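Local atomic coordinates of beta-porphyranase A (Bacteroides plebeius, PDB entry 4AW7), a protein that hydrolyses the (1->4) linkages between beta-D-galactose and alpha-L-galactose-6-sulfate in porphyran, a sulfated polysaccharide of red seaweed. Residues Arg69-Tyr75 with Tyr103-His108; Val291-Ser295 with Val428-Ile434; Ala517-Pro521 with Val532-Trp536. All blocks are in the same frame, centred on the assembly; numbering follows the deposited sequence.

How the interactions relate
The three contacts illustrate how a multidomain glycoside hydrolase is assembled, and they follow one another along the chain without overlapping. Interaction 1 pairs two neighbouring strands of the parallel catalytic barrel where their C-terminal ends meet the substrate. About 30 Å away, centre to centre, interaction 2 joins the segment leading into helix 293-305 of the barrel to the hairpin of strands 421-429 and 433-441 in the first beta-sandwich domain. Interaction 3 lies in the C-terminal beta-sandwich, about 31 Å from the centre of interaction 2 and 42 Å from that of interaction 1, on the other side of the chain's centre from interaction 1. The series thus runs from sugar-binding cleft to domain interface to a calcium-bound loop.

Interaction 1. Residues Arg69-Tyr75 with Tyr103-His108; sequences RKFWGPY and YIATEH. With K (potassium ion), chain G; GAL (beta-D-galactopyranose), chain B; L6S (6-O-sulfo-alpha-L-galactopyranose), chain C; L6S (6-O-sulfo-alpha-L-galactopyranose), chain D.
Tyr75 and Glu107 make the shortest bond between the segments, the backbone N of Tyr75 donating to Glu107 OE2 at 2.8 Å. A bend at chi2 (-87°) swings the carboxylate to the amino end of helix 74-82, where Gly73 is the N-cap and the helix dipole would probably favour a negative charge; OE1 meets Ser76. Between the strands, Lys70 N reaches Ile104 O at 3.0 Å, and Lys70 O accepts from Thr106 N at 3.0 Å, almost straight (171°). Arg69 makes salt bridges to Glu142 and the probable nucleophile Glu272 and a hydrogen bond to Asn145. Trp72 NE1 donates to sulfate oxygen O3S of L6S in chain C at 2.9 Å, while galactose C5 lies over the indole face. On Phe71, Thr106 CG2 sits above the ring centre, 3.6 Å from the centroid, opposite O4 of L6S in chain D; this methyl also covers one Arg69 guanidinium face. His108, which also binds a galactose, forms an offset stack with Phe71, centroids 4.3 Å apart and planes at 23°. In the barrel, strand 104-106 lies between 66-71 and 136-142; helix 120-132 packs on Pro74, Tyr75 and Ala105, and strand 268-276 meets Arg69 and Ile104.

Interaction 2. Residues Val291-Ser295 with Val428-Ile434; sequences VRSVS and VNYNAGI
Arg292 grips the backbone of Tyr430 side-on, with NE and NH2 both donating to one carbonyl oxygen. The distance from Arg292 NE to Tyr430 O is 2.8 Å, and that from Arg292 NH2 to Tyr430 O is 2.9 Å. The oxygen lies close to the guanidinium plane, but the fit is less regular from the carbonyl's side: NE is tilted 19° from the carbonyl plane and NH2 stands 37° above it. The third nitrogen, NH1, forms a salt bridge with Asp277, and the two partners together restrain rotation of the group. An extended chain from CG to NE (chi2 172°) carries the guanidinium to this position and lays CD over one face of the Tyr430 ring, although Tyr430 is modelled in two conformers and the ring contact holds for the one described.

Other polar bonds shape each segment from within. Ser295 OG donates to Arg292 O at 3.0 Å, an oxygen that Ser295 N also uses. In the hairpin, Asn429 and Gly433 are an antiparallel hydrogen-bonded pair, and Asn429 OD1 accepts from Ala432 N on a lone pair at 2.9 Å, an Asx motif that braces the turn.

The apolar contacts involve Val291, Val294 and Ser295 with Val428 and Ile434. Ile434 CD1 touches Val294 CG2 at 3.8 Å and Val291 CB at 3.9 Å. Val428 CG2 rests against Ser295 CB at 3.8 Å, with Val294 CG1 close by. Leu426, Phe361 and Tyr360 extend this patch.

The segment leading into helix 293-305 thereby joins the catalytic barrel to the first beta-sandwich domain through two kinds of chemistry: branched aliphatic groups supply shape, whereas a guanidinium that donates to a backbone oxygen and pairs with Asp277 fixes the orientation.

Interaction 3. Residues Ala517-Pro521 with Val532-Trp536; sequences ASKKP and VPDNW. With CA (calcium ion), chain E.
Lys519 and Trp536 meet in the C-terminal beta-sandwich, where 517-521 and 532-536 are loops that each cross from one sheet to the other. In the tight part of the contact, Lys519 CD comes within 3.3 Å of Trp536 CH2. The Lys519 chain, straight as far as CE and bent at chi4, crosses the indole at about a right angle and makes a cation-pi contact with Phe547. Buried Val532 packs here too, its CG2 3.3 Å from Pro521 O. The indole occupies the crowded position between its own backbone N and carbonyl carbon (chi1 53°), packs edge-to-face on Phe547 and donates from NE1 to Tyr539 O. Replacing Trp536 by an alanine would probably leave the methylene chain of Lys519 without its aromatic partner and Phe547 without its edge-to-face mate, opening a gap.

The outer side is looser and partly mediated by water. A water donates to both Lys519 O and Pro533 O, bridging the two loops. Exposed Lys520 folds back through bends at chi2 and chi3, and NZ reaches Val532 O at 2.9 Å, in the carbonyl plane. The same NZ forms a salt bridge with Asp534 OD1 at 3.1 Å, approached from above the carboxylate plane. Farther along, the loop binds calcium, with Asp381, Gly538 and three waters as further ligands: Asn535 OD1 lies 2.4 Å from the ion, and Trp536 O 2.5 Å from it.

Interaction 1. Residues Arg69-Tyr75 with Tyr103-His108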
# COMPACT_ATOMS: atom_id res chain seq x y z
N ARG A 69 9.90 4.11 -9.58
CA ARG A 69 9.65 2.90 -10.38
C ARG A 69 10.00 3.19 -11.83
O ARG A 69 9.78 4.30 -12.30
CB ARG A 69 8.18 2.43 -10.23
CG ARG A 69 7.88 1.03 -10.72
CD ARG A 69 6.82 0.41 -9.90
NE ARG A 69 6.36 -0.93 -10.28
CZ ARG A 69 5.24 -1.17 -10.98
NH1 ARG A 69 4.60 -0.19 -11.59
NH2 ARG A 69 4.81 -2.42 -11.06
N LYS A 70 10.55 2.18 -12.50
CA LYS A 70 10.98 2.30 -13.87
C LYS A 70 10.76 0.98 -14.59
O LYS A 70 11.10 -0.06 -14.06
CB LYS A 70 12.49 2.61 -13.89
CG LYS A 70 13.13 2.62 -15.20
CD LYS A 70 12.86 3.89 -15.90
CE LYS A 70 13.96 4.19 -16.94
NZ LYS A 70 13.58 5.47 -17.66
N PHE A 71 10.25 1.08 -15.82
CA PHE A 71 10.10 -0.08 -16.70
C PHE A 71 11.37 -0.29 -17.50
O PHE A 71 11.49 0.13 -18.66
CB PHE A 71 8.89 0.10 -17.59
CG PHE A 71 7.59 -0.14 -16.88
CD1 PHE A 71 7.04 0.78 -16.03
CD2 PHE A 71 6.96 -1.36 -17.01
CE1 PHE A 71 5.87 0.50 -15.37
CE2 PHE A 71 5.76 -1.63 -16.37
CZ PHE A 71 5.23 -0.72 -15.55
N TRP A 72 12.35 -0.87 -16.86
CA TRP A 72 13.60 -1.25 -17.51
C TRP A 72 14.34 -2.18 -16.59
O TRP A 72 14.30 -2.00 -15.38
CB TRP A 72 14.47 -0.04 -17.81
CG TRP A 72 15.45 -0.34 -18.94
CD1 TRP A 72 16.77 -0.64 -18.83
CD2 TRP A 72 15.14 -0.40 -20.34
NE1 TRP A 72 17.31 -0.83 -20.09
CE2 TRP A 72 16.31 -0.71 -21.02
CE3 TRP A 72 13.96 -0.21 -21.07
CZ2 TRP A 72 16.36 -0.82 -22.42
CZ3 TRP A 72 14.00 -0.31 -22.45
CH2 TRP A 72 15.18 -0.63 -23.10
N GLY A 73 15.03 -3.16 -17.12
CA GLY A 73 15.62 -4.20 -16.33
C GLY A 73 16.45 -5.12 -17.20
O GLY A 73 16.78 -4.78 -18.33
N PRO A 74 16.78 -6.27 -16.64
CA PRO A 74 17.66 -7.19 -17.40
C PRO A 74 17.10 -7.63 -18.73
O PRO A 74 17.87 -7.93 -19.65
CB PRO A 74 17.80 -8.41 -16.46
CG PRO A 74 17.39 -7.90 -15.09
CD PRO A 74 16.42 -6.81 -15.33
N TYR A 75 15.77 -7.72 -18.82
CA TYR A 75 15.13 -8.34 -19.98
C TYR A 75 14.95 -7.33 -21.10
O TYR A 75 15.18 -7.65 -22.28
CB TYR A 75 13.85 -9.10 -19.56
CG TYR A 75 14.19 -10.08 -18.50
CD1 TYR A 75 14.90 -11.25 -18.82
CD2 TYR A 75 13.93 -9.84 -17.17
CE1 TYR A 75 15.34 -12.10 -17.85
CE2 TYR A 75 14.36 -10.70 -16.19
CZ TYR A 75 15.10 -11.83 -16.53
OH TYR A 75 15.52 -12.68 -15.48
N TYR A 103 14.69 2.48 -5.78
CA TYR A 103 13.56 2.50 -6.71
C TYR A 103 13.22 1.03 -6.99
O TYR A 103 13.98 0.13 -6.61
CB TYR A 103 13.87 3.25 -8.01
CG TYR A 103 14.80 2.59 -9.00
CD1 TYR A 103 16.16 2.62 -8.83
CD2 TYR A 103 14.30 1.93 -10.12
CE1 TYR A 103 17.01 2.05 -9.77
CE2 TYR A 103 15.12 1.35 -11.04
CZ TYR A 103 16.48 1.41 -10.87
OH TYR A 103 17.34 0.81 -11.77
N ILE A 104 12.10 0.84 -7.67
CA ILE A 104 11.67 -0.47 -8.12
C ILE A 104 11.86 -0.57 -9.63
O ILE A 104 11.29 0.21 -10.39
CB ILE A 104 10.17 -0.70 -7.84
CG1 ILE A 104 9.82 -0.52 -6.36
CG2 ILE A 104 9.72 -2.06 -8.37
CD1 ILE A 104 8.31 -0.44 -6.09
N ALA A 105 12.67 -1.54 -10.06
CA ALA A 105 12.78 -1.89 -11.47
C ALA A 105 11.72 -2.95 -11.76
O ALA A 105 11.63 -3.94 -11.02
CB ALA A 105 14.18 -2.43 -11.78
N THR A 106 10.94 -2.75 -12.82
CA THR A 106 9.97 -3.71 -13.29
C THR A 106 10.06 -3.84 -14.80
O THR A 106 10.71 -3.02 -15.45
CB THR A 106 8.56 -3.36 -12.78
OG1 THR A 106 7.68 -4.49 -12.97
CG2 THR A 106 7.99 -2.14 -13.44
N GLU A 107 9.45 -4.88 -15.35
CA GLU A 107 9.43 -5.09 -16.78
C GLU A 107 8.01 -5.27 -17.27
O GLU A 107 7.19 -5.92 -16.61
CB GLU A 107 10.22 -6.33 -17.16
CG GLU A 107 11.70 -6.24 -16.83
CD GLU A 107 12.57 -5.61 -17.90
OE1 GLU A 107 12.09 -4.73 -18.66
OE2 GLU A 107 13.76 -6.00 -17.96
N HIS A 108 7.71 -4.78 -18.47
CA HIS A 108 6.45 -5.11 -19.12
C HIS A 108 6.42 -6.61 -19.40
O HIS A 108 7.44 -7.18 -19.80
CB HIS A 108 6.29 -4.39 -20.44
CG HIS A 108 6.18 -2.90 -20.35
ND1 HIS A 108 5.09 -2.27 -19.80
CD2 HIS A 108 7.02 -1.93 -20.76
CE1 HIS A 108 5.28 -0.96 -19.89
NE2 HIS A 108 6.44 -0.73 -20.47
K K G . 20.18 1.26 -11.36
C1 GAL B . 14.34 3.73 -22.28
C2 GAL B . 14.99 3.94 -23.64
C3 GAL B . 16.12 2.94 -23.81
C4 GAL B . 17.07 3.03 -22.61
C5 GAL B . 16.30 2.89 -21.29
C6 GAL B . 17.18 3.04 -20.05
O2 GAL B . 14.01 3.72 -24.63
O3 GAL B . 16.79 3.22 -25.02
O4 GAL B . 17.76 4.26 -22.65
O5 GAL B . 15.25 3.86 -21.21
O6 GAL B . 16.43 2.82 -18.87
O1S L6S C . 21.73 -0.54 -22.81
O2S L6S C . 19.56 -1.63 -23.12
O3S L6S C . 19.98 -0.24 -21.12
C1 L6S C . 17.03 2.08 -25.85
C2 L6S C . 17.42 2.56 -27.27
C3 L6S C . 18.71 3.37 -27.23
C4 L6S C . 19.82 2.53 -26.57
C5 L6S C . 19.36 2.09 -25.15
C6 L6S C . 20.37 1.17 -24.50
O2 L6S C . 16.39 3.40 -27.83
O3 L6S C . 19.12 3.72 -28.55
O4 L6S C . 20.10 1.37 -27.40
O5 L6S C . 18.07 1.36 -25.18
O6 L6S C . 19.88 0.82 -23.21
S1 L6S C . 20.26 -0.43 -22.57
O1S L6S D . 5.16 6.25 -14.98
O2S L6S D . 3.97 7.73 -16.54
O3S L6S D . 5.68 6.15 -17.33
C1 L6S D . 2.07 0.89 -16.20
C2 L6S D . 2.42 0.49 -17.62
C3 L6S D . 2.16 1.67 -18.56
C4 L6S D . 3.02 2.90 -18.08
C5 L6S D . 2.67 3.19 -16.62
C6 L6S D . 3.74 4.13 -16.01
O2 L6S D . 1.70 -0.70 -18.02
O3 L6S D . 2.46 1.35 -19.92
O4 L6S D . 4.41 2.54 -18.22
O5 L6S D . 2.74 2.04 -15.76
O6 L6S D . 3.53 5.43 -16.54
S1 L6S D . 4.64 6.46 -16.31
O HOH W 1 17.21 -1.92 -13.77
O HOH W 2 15.63 0.03 -14.11

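Interaction 2. Residues Val291-Ser295 with Val428-Ile434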
# COMPACT_ATOMS: atom_id res chain seq x y z
N VAL A 291 -6.58 14.73 -11.82
CA VAL A 291 -6.29 15.02 -10.40
C VAL A 291 -7.26 14.37 -9.40
O VAL A 291 -6.96 14.36 -8.17
CB VAL A 291 -6.19 16.53 -10.11
CG1 VAL A 291 -5.20 17.15 -11.06
CG2 VAL A 291 -7.56 17.23 -10.15
N ARG A 292 -8.33 13.76 -9.86
CA ARG A 292 -9.27 13.09 -8.95
C ARG A 292 -8.52 11.99 -8.12
O ARG A 292 -8.86 11.72 -6.95
CB ARG A 292 -10.50 12.53 -9.72
CG ARG A 292 -11.37 13.59 -10.40
CD ARG A 292 -12.51 13.07 -11.34
NE ARG A 292 -13.26 14.20 -11.92
CZ ARG A 292 -13.84 14.23 -13.13
NH1 ARG A 292 -13.75 13.21 -13.97
NH2 ARG A 292 -14.52 15.33 -13.51
N SER A 293 -7.48 11.38 -8.70
CA SER A 293 -6.63 10.38 -8.01
C SER A 293 -6.04 10.80 -6.68
O SER A 293 -5.70 9.96 -5.85
CB SER A 293 -5.45 9.98 -8.95
OG SER A 293 -5.93 9.29 -10.07
N VAL A 294 -5.84 12.10 -6.49
CA VAL A 294 -5.22 12.58 -5.27
C VAL A 294 -6.01 12.18 -4.03
O VAL A 294 -5.43 11.86 -3.01
CB VAL A 294 -4.99 14.10 -5.31
CG1 VAL A 294 -4.64 14.67 -3.94
CG2 VAL A 294 -3.88 14.41 -6.35
N SER A 295 -7.33 12.17 -4.11
CA SER A 295 -8.09 11.76 -2.93
C SER A 295 -7.79 10.29 -2.61
O SER A 295 -7.67 9.93 -1.45
CB SER A 295 -9.60 12.03 -3.04
OG SER A 295 -10.10 11.47 -4.18
N VAL A 428 -10.59 17.34 -2.60
CA VAL A 428 -10.74 16.96 -4.00
C VAL A 428 -12.23 16.88 -4.31
O VAL A 428 -12.94 16.04 -3.81
CB VAL A 428 -10.06 15.61 -4.32
CG1 VAL A 428 -10.17 15.30 -5.81
CG2 VAL A 428 -8.60 15.61 -3.89
N ASN A 429 -12.69 17.80 -5.15
CA ASN A 429 -14.08 17.77 -5.62
C ASN A 429 -14.09 17.25 -7.05
O ASN A 429 -13.27 17.69 -7.88
CB ASN A 429 -14.65 19.17 -5.53
CG ASN A 429 -16.07 19.24 -6.02
OD1 ASN A 429 -16.30 19.45 -7.21
ND2 ASN A 429 -17.03 18.94 -5.15
N TYR A 430 -14.96 16.29 -7.36
CA TYR A 430 -14.82 15.69 -8.67
C TYR A 430 -15.05 16.69 -9.83
O TYR A 430 -14.39 16.51 -10.86
CB TYR A 430 -15.59 14.37 -8.78
CG TYR A 430 -14.95 13.18 -8.05
CD1 TYR A 430 -13.84 13.35 -7.21
CD2 TYR A 430 -15.44 11.91 -8.23
CE1 TYR A 430 -13.26 12.29 -6.57
CE2 TYR A 430 -14.88 10.83 -7.60
CZ TYR A 430 -13.80 11.01 -6.77
OH TYR A 430 -13.29 9.88 -6.17
N ASN A 431 -15.90 17.71 -9.69
CA ASN A 431 -16.06 18.67 -10.79
C ASN A 431 -15.11 19.86 -10.72
O ASN A 431 -14.66 20.35 -11.77
CB ASN A 431 -17.52 19.14 -10.94
CG ASN A 431 -18.43 18.07 -11.54
OD1 ASN A 431 -17.97 17.12 -12.17
ND2 ASN A 431 -19.73 18.22 -11.33
N ALA A 432 -14.78 20.32 -9.51
CA ALA A 432 -14.01 21.53 -9.32
C ALA A 432 -12.50 21.31 -9.20
O ALA A 432 -11.71 22.25 -9.35
CB ALA A 432 -14.53 22.29 -8.06
N GLY A 433 -12.07 20.08 -8.98
CA GLY A 433 -10.65 19.82 -8.79
C GLY A 433 -10.22 19.99 -7.36
O GLY A 433 -10.99 19.80 -6.42
N ILE A 434 -8.95 20.29 -7.20
CA ILE A 434 -8.34 20.39 -5.87
C ILE A 434 -8.46 21.79 -5.30
O ILE A 434 -8.11 22.76 -5.96
CB ILE A 434 -6.85 19.95 -5.92
CG1 ILE A 434 -6.81 18.44 -6.21
CG2 ILE A 434 -6.15 20.30 -4.60
CD1 ILE A 434 -5.40 17.92 -6.53

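Interaction 3. Residues Ala517-Pro521 with Val532-Trp536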
# COMPACT_ATOMS: atom_id res chain seq x y z
N ALA A 517 -25.36 -11.20 2.52
CA ALA A 517 -25.09 -12.07 3.65
C ALA A 517 -24.73 -11.25 4.90
O ALA A 517 -24.25 -10.10 4.82
CB ALA A 517 -24.01 -13.08 3.31
N SER A 518 -24.97 -11.84 6.08
CA SER A 518 -24.74 -11.13 7.32
C SER A 518 -23.27 -10.70 7.49
O SER A 518 -22.36 -11.49 7.26
CB SER A 518 -25.12 -12.04 8.47
OG SER A 518 -24.93 -11.39 9.71
N LYS A 519 -23.10 -9.47 7.97
CA LYS A 519 -21.80 -8.96 8.39
C LYS A 519 -21.74 -8.81 9.92
O LYS A 519 -20.84 -8.11 10.43
CB LYS A 519 -21.52 -7.62 7.74
CG LYS A 519 -21.49 -7.69 6.22
CD LYS A 519 -21.40 -6.32 5.68
CE LYS A 519 -21.25 -6.27 4.19
NZ LYS A 519 -22.42 -6.74 3.41
N LYS A 520 -22.65 -9.49 10.63
CA LYS A 520 -22.84 -9.36 12.09
C LYS A 520 -22.84 -10.71 12.72
O LYS A 520 -23.83 -11.15 13.32
CB LYS A 520 -24.17 -8.68 12.38
CG LYS A 520 -24.11 -7.26 12.04
CD LYS A 520 -23.52 -6.43 13.20
CE LYS A 520 -24.61 -5.94 14.15
NZ LYS A 520 -24.12 -5.05 15.25
N PRO A 521 -21.71 -11.41 12.64
CA PRO A 521 -21.62 -12.65 13.38
C PRO A 521 -21.62 -12.37 14.89
O PRO A 521 -21.37 -11.24 15.32
CB PRO A 521 -20.25 -13.21 12.98
CG PRO A 521 -19.43 -11.98 12.70
CD PRO A 521 -20.41 -11.03 12.05
N VAL A 532 -20.16 -6.29 17.73
CA VAL A 532 -19.62 -6.11 16.37
C VAL A 532 -20.16 -4.78 15.82
O VAL A 532 -21.35 -4.56 15.73
CB VAL A 532 -19.96 -7.28 15.39
CG1 VAL A 532 -19.50 -6.97 13.99
CG2 VAL A 532 -19.40 -8.63 15.90
N PRO A 533 -19.27 -3.87 15.42
CA PRO A 533 -19.75 -2.61 14.86
C PRO A 533 -20.57 -2.76 13.57
O PRO A 533 -20.37 -3.69 12.78
CB PRO A 533 -18.45 -1.85 14.56
CG PRO A 533 -17.42 -2.50 15.37
CD PRO A 533 -17.81 -3.94 15.50
N ASP A 534 -21.44 -1.80 13.35
CA ASP A 534 -22.18 -1.67 12.09
C ASP A 534 -21.38 -1.06 10.97
O ASP A 534 -21.66 -1.34 9.83
CB ASP A 534 -23.48 -0.85 12.31
CG ASP A 534 -24.38 -1.44 13.39
OD1 ASP A 534 -24.62 -2.64 13.32
OD2 ASP A 534 -24.81 -0.70 14.31
N ASN A 535 -20.35 -0.31 11.32
CA ASN A 535 -19.55 0.49 10.41
C ASN A 535 -18.15 -0.10 10.29
O ASN A 535 -17.65 -0.77 11.18
CB ASN A 535 -19.47 1.93 10.97
CG ASN A 535 -18.94 2.93 9.96
OD1 ASN A 535 -18.92 2.66 8.75
ND2 ASN A 535 -18.57 4.10 10.44
N TRP A 536 -17.54 0.15 9.14
CA TRP A 536 -16.18 -0.23 8.81
C TRP A 536 -15.56 0.87 7.94
O TRP A 536 -16.23 1.81 7.55
CB TRP A 536 -16.10 -1.59 8.10
CG TRP A 536 -16.98 -1.68 6.93
CD1 TRP A 536 -16.72 -1.21 5.67
CD2 TRP A 536 -18.29 -2.26 6.87
NE1 TRP A 536 -17.78 -1.46 4.84
CE2 TRP A 536 -18.76 -2.09 5.56
CE3 TRP A 536 -19.12 -2.86 7.82
CZ2 TRP A 536 -20.03 -2.52 5.16
CZ3 TRP A 536 -20.37 -3.32 7.40
CH2 TRP A 536 -20.80 -3.15 6.08
CA CA E . -18.00 3.27 6.61
O HOH W 3 -21.01 -5.28 10.57
O HOH W 4 -19.04 1.11 6.28
O HOH W 5 -18.66 4.96 4.95
O HOH W 6 -20.51 3.55 6.64